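Side-chain contacts in D-psicose 3-epimerase (Agrobacterium tumefaciens, PDB 2HK0), which interconverts D-fructose and D-psicose by epimerisation at carbon 3, a reaction in which a bound metal plays a pivotal part: residues E151-I156 against L167-L172; E185-V190 against G222-H227. All blocks are in the same frame, centred on the assembly; numbering follows the deposited sequence.

Contact 1 of 2, residues E151-I156 against L167-L172; sequences EGINGI and LCIEVL
Ile153 meets Ile169 through their delta methyls, the two side chains extending toward each other tip to tip with CD1 of Ile153 4.1 Å from CD1 of Ile169. The backbones stay well apart: even the closest pair, Ile153 and Leu167, has its CA atoms 8.6 Å from each other. In Ile153 the CG1 branch lies beside the backbone N and anti to the carbonyl carbon (chi1 -68°), which carries the longer arm toward the strand. One helical turn on, Ile156 makes the second point of contact, with a different approach. Its CG1 is lodged between backbone N and carbonyl carbon (chi1 53°), and from there the nearly extended arm (chi2 162°) runs to Leu167, which it crosses at a slant. CD1 of Ile156 rests 3.9 Å from CD1 of Leu167, and CG1 of Ile156 lies 4.1 Å from the same methyl, so a single leucine branch packs against the last two carbons of the isoleucine's longer branch. All four side chains are buried and purely apolar. Ile153 also leans on Val198 and Val193, while Leu180 and His129 border Ile169. Helix 142-162 is thereby packed by one turn onto two alternate residues of strand 166-170, an example of the helix-on-strand packing within a beta-alpha-beta unit of a TIM barrel.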
# COMPACT_ATOMS: atom_id res chain seq x y z
N GLU A 151 -4.49 10.24 -37.23
CA GLU A 151 -4.06 10.68 -38.56
C GLU A 151 -3.03 11.80 -38.47
O GLU A 151 -2.01 11.76 -39.15
CB GLU A 151 -5.27 11.13 -39.38
CG GLU A 151 -5.04 11.10 -40.87
CD GLU A 151 -6.35 11.14 -41.66
OE1 GLU A 151 -6.98 12.23 -41.72
OE2 GLU A 151 -6.76 10.08 -42.20
N GLY A 152 -3.29 12.81 -37.65
CA GLY A 152 -2.35 13.91 -37.51
C GLY A 152 -0.97 13.45 -37.04
O GLY A 152 0.05 13.91 -37.55
N ILE A 153 -0.92 12.54 -36.06
CA ILE A 153 0.36 12.05 -35.54
C ILE A 153 1.07 11.22 -36.60
O ILE A 153 2.28 11.35 -36.82
CB ILE A 153 0.16 11.19 -34.26
CG1 ILE A 153 -0.33 12.08 -33.10
CG2 ILE A 153 1.45 10.48 -33.88
CD1 ILE A 153 0.66 13.17 -32.67
N ASN A 154 0.32 10.35 -37.24
CA ASN A 154 0.86 9.51 -38.30
C ASN A 154 1.55 10.43 -39.33
O ASN A 154 2.65 10.15 -39.79
CB ASN A 154 -0.28 8.73 -38.95
CG ASN A 154 0.17 7.89 -40.13
OD1 ASN A 154 0.48 6.70 -39.99
ND2 ASN A 154 0.23 8.51 -41.29
N GLY A 155 0.89 11.54 -39.65
CA GLY A 155 1.41 12.49 -40.64
C GLY A 155 2.64 13.31 -40.32
O GLY A 155 3.20 13.94 -41.22
N ILE A 156 3.07 13.37 -39.05
CA ILE A 156 4.29 14.12 -38.73
C ILE A 156 5.38 13.17 -38.27
O ILE A 156 6.54 13.57 -38.07
CB ILE A 156 4.07 15.18 -37.59
CG1 ILE A 156 3.45 14.51 -36.36
CG2 ILE A 156 3.18 16.31 -38.08
CD1 ILE A 156 3.61 15.33 -35.09
N LEU A 167 8.24 10.54 -30.73
CA LEU A 167 7.08 11.31 -30.28
C LEU A 167 6.39 10.46 -29.21
O LEU A 167 5.93 9.34 -29.49
CB LEU A 167 6.13 11.55 -31.47
CG LEU A 167 6.79 12.29 -32.65
CD1 LEU A 167 5.85 12.35 -33.84
CD2 LEU A 167 7.17 13.70 -32.19
N CYS A 168 6.32 10.97 -27.98
CA CYS A 168 5.70 10.22 -26.89
C CYS A 168 4.36 10.81 -26.49
O CYS A 168 4.30 11.94 -26.00
CB CYS A 168 6.66 10.19 -25.70
SG CYS A 168 8.27 9.49 -26.15
N ILE A 169 3.30 10.04 -26.72
CA ILE A 169 1.92 10.43 -26.47
C ILE A 169 1.55 10.25 -25.00
O ILE A 169 1.47 9.12 -24.51
CB ILE A 169 0.96 9.57 -27.32
CG1 ILE A 169 1.47 9.54 -28.77
CG2 ILE A 169 -0.47 10.12 -27.24
CD1 ILE A 169 1.60 10.90 -29.43
N GLU A 170 1.31 11.37 -24.32
CA GLU A 170 1.01 11.31 -22.89
C GLU A 170 -0.43 10.99 -22.56
O GLU A 170 -1.35 11.59 -23.11
CB GLU A 170 1.42 12.63 -22.21
CG GLU A 170 1.29 12.62 -20.68
CD GLU A 170 1.86 13.89 -20.03
OE1 GLU A 170 1.91 14.94 -20.71
OE2 GLU A 170 2.24 13.84 -18.84
N VAL A 171 -0.61 10.02 -21.66
CA VAL A 171 -1.93 9.59 -21.21
C VAL A 171 -2.25 10.53 -20.04
O VAL A 171 -1.45 10.65 -19.11
CB VAL A 171 -1.89 8.11 -20.74
CG1 VAL A 171 -3.22 7.69 -20.12
CG2 VAL A 171 -1.57 7.21 -21.95
N LEU A 172 -3.39 11.20 -20.10
CA LEU A 172 -3.77 12.17 -19.06
C LEU A 172 -5.06 11.84 -18.30
O LEU A 172 -5.86 11.01 -18.75
CB LEU A 172 -3.94 13.56 -19.69
CG LEU A 172 -2.73 14.16 -20.39
CD1 LEU A 172 -3.18 15.40 -21.18
CD2 LEU A 172 -1.68 14.53 -19.36

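Contact 2 of 2, residues E185-V190 against G222-H227; sequences EGVAFV and GPLLGH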
# COMPACT_ATOMS: atom_id res chain seq x y z
N GLU A 185 -5.56 2.59 -23.44
CA GLU A 185 -6.05 3.45 -24.51
C GLU A 185 -4.86 4.06 -25.25
O GLU A 185 -4.89 4.21 -26.47
CB GLU A 185 -6.94 4.57 -23.94
CG GLU A 185 -8.26 4.11 -23.36
CD GLU A 185 -9.11 5.26 -22.85
OE1 GLU A 185 -8.56 6.17 -22.19
OE2 GLU A 185 -10.33 5.26 -23.10
N GLY A 186 -3.82 4.41 -24.49
CA GLY A 186 -2.63 5.00 -25.09
C GLY A 186 -1.98 4.02 -26.05
O GLY A 186 -1.60 4.37 -27.16
N VAL A 187 -1.86 2.77 -25.61
CA VAL A 187 -1.28 1.74 -26.47
C VAL A 187 -2.13 1.51 -27.74
O VAL A 187 -1.58 1.34 -28.82
CB VAL A 187 -1.14 0.42 -25.70
CG1 VAL A 187 -0.89 -0.74 -26.68
CG2 VAL A 187 0.03 0.53 -24.70
N ALA A 188 -3.46 1.55 -27.61
CA ALA A 188 -4.31 1.32 -28.78
C ALA A 188 -4.08 2.44 -29.79
O ALA A 188 -3.96 2.21 -30.98
CB ALA A 188 -5.79 1.26 -28.38
N PHE A 189 -4.00 3.66 -29.28
CA PHE A 189 -3.78 4.82 -30.13
C PHE A 189 -2.45 4.70 -30.88
O PHE A 189 -2.39 4.93 -32.09
CB PHE A 189 -3.79 6.10 -29.28
CG PHE A 189 -3.51 7.35 -30.05
CD1 PHE A 189 -2.21 7.76 -30.31
CD2 PHE A 189 -4.56 8.14 -30.51
CE1 PHE A 189 -1.95 8.94 -31.02
CE2 PHE A 189 -4.32 9.33 -31.22
CZ PHE A 189 -3.02 9.73 -31.48
N VAL A 190 -1.39 4.35 -30.16
CA VAL A 190 -0.07 4.20 -30.74
C VAL A 190 -0.05 3.09 -31.81
O VAL A 190 0.56 3.25 -32.88
CB VAL A 190 0.97 3.95 -29.62
CG1 VAL A 190 2.31 3.46 -30.20
CG2 VAL A 190 1.20 5.25 -28.86
N GLY A 222 4.42 -1.57 -21.75
CA GLY A 222 5.51 -2.44 -22.15
C GLY A 222 6.55 -1.86 -23.09
O GLY A 222 7.12 -0.80 -22.83
N PRO A 223 6.82 -2.53 -24.21
CA PRO A 223 7.80 -2.06 -25.18
C PRO A 223 7.49 -0.69 -25.77
O PRO A 223 8.38 -0.04 -26.31
CB PRO A 223 7.80 -3.17 -26.24
CG PRO A 223 7.36 -4.39 -25.46
CD PRO A 223 6.22 -3.82 -24.65
N LEU A 224 6.24 -0.26 -25.69
CA LEU A 224 5.85 1.05 -26.23
C LEU A 224 6.05 2.24 -25.27
O LEU A 224 5.81 3.39 -25.65
CB LEU A 224 4.38 1.04 -26.68
CG LEU A 224 4.09 0.13 -27.89
CD1 LEU A 224 2.60 0.16 -28.23
CD2 LEU A 224 4.94 0.57 -29.08
N LEU A 225 6.50 1.97 -24.04
CA LEU A 225 6.71 3.05 -23.09
C LEU A 225 7.96 3.79 -23.54
O LEU A 225 9.06 3.23 -23.48
CB LEU A 225 6.94 2.51 -21.67
CG LEU A 225 6.38 3.27 -20.44
CD1 LEU A 225 7.39 3.20 -19.31
CD2 LEU A 225 6.01 4.66 -20.74
N GLY A 226 7.80 5.04 -23.97
CA GLY A 226 8.94 5.80 -24.43
C GLY A 226 9.40 6.94 -23.53
O GLY A 226 10.52 7.43 -23.69
N HIS A 227 8.55 7.36 -22.59
CA HIS A 227 8.88 8.47 -21.69
C HIS A 227 8.02 8.29 -20.42
O HIS A 227 6.94 7.70 -20.46
CB HIS A 227 8.57 9.80 -22.38
CG HIS A 227 9.36 10.96 -21.86
ND1 HIS A 227 10.70 10.88 -21.57
CD2 HIS A 227 8.99 12.24 -21.61
CE1 HIS A 227 11.14 12.06 -21.17
NE2 HIS A 227 10.12 12.90 -21.18
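In the outer layer of this TIM barrel, helix 183-193 meets the turn before strand 225-230, where Leu224 packs against Val187 and Val190. The two valines stand one turn apart and hold the same rotamer: in each, CG1 is anti to the backbone N (chi1 165° in Val187, 167° in Val190), which turns this methyl to the leucine. CD1 of Leu224 is the shared partner, 3.9 Å from CG1 of Val187 and equally 3.9 Å from CG1 of Val190. The directions differ, however. Val187 meets the leucine at about a right angle, whereas Val190 comes at it end to end and also reaches its other branch, with CG1 of Val190 4.1 Å from CD2 of Leu224. Gly222, the first residue to leave helical angles after helix 214-221, has positive phi, and a bond from Leu225 N to Gly222 O (3.1 Å) closes the short turn that presents Leu224. Val200 of strand 198-203 also touches both valines, and its backbone is hydrogen-bonded to those of Leu224 and Gly226. The helix thus lies over strand 198-203 and reaches the turn into the next strand, an instance of helix-layer packing in an eight-stranded alpha/beta (TIM) barrel.

Both segments of contact 1 precede those of contact 2 in the chain, and the centres of the two contacts lie about 10 Å apart on the same side of the chain's centre. Helix 183-193 is the next helix or strand after strand 166-170, and both contacts reach the same closed parallel sheet, where strand 198-203 separates strand 166-170 from strand 225-230. They also touch: CZ of Phe189 lies 3.9 Å from CG1 of Ile153, while SG of Cys168 is 3.8 Å from CB of His227. The principle illustrated is that successive barrel units pack side by side, touching both between their outer helices and between strand residues.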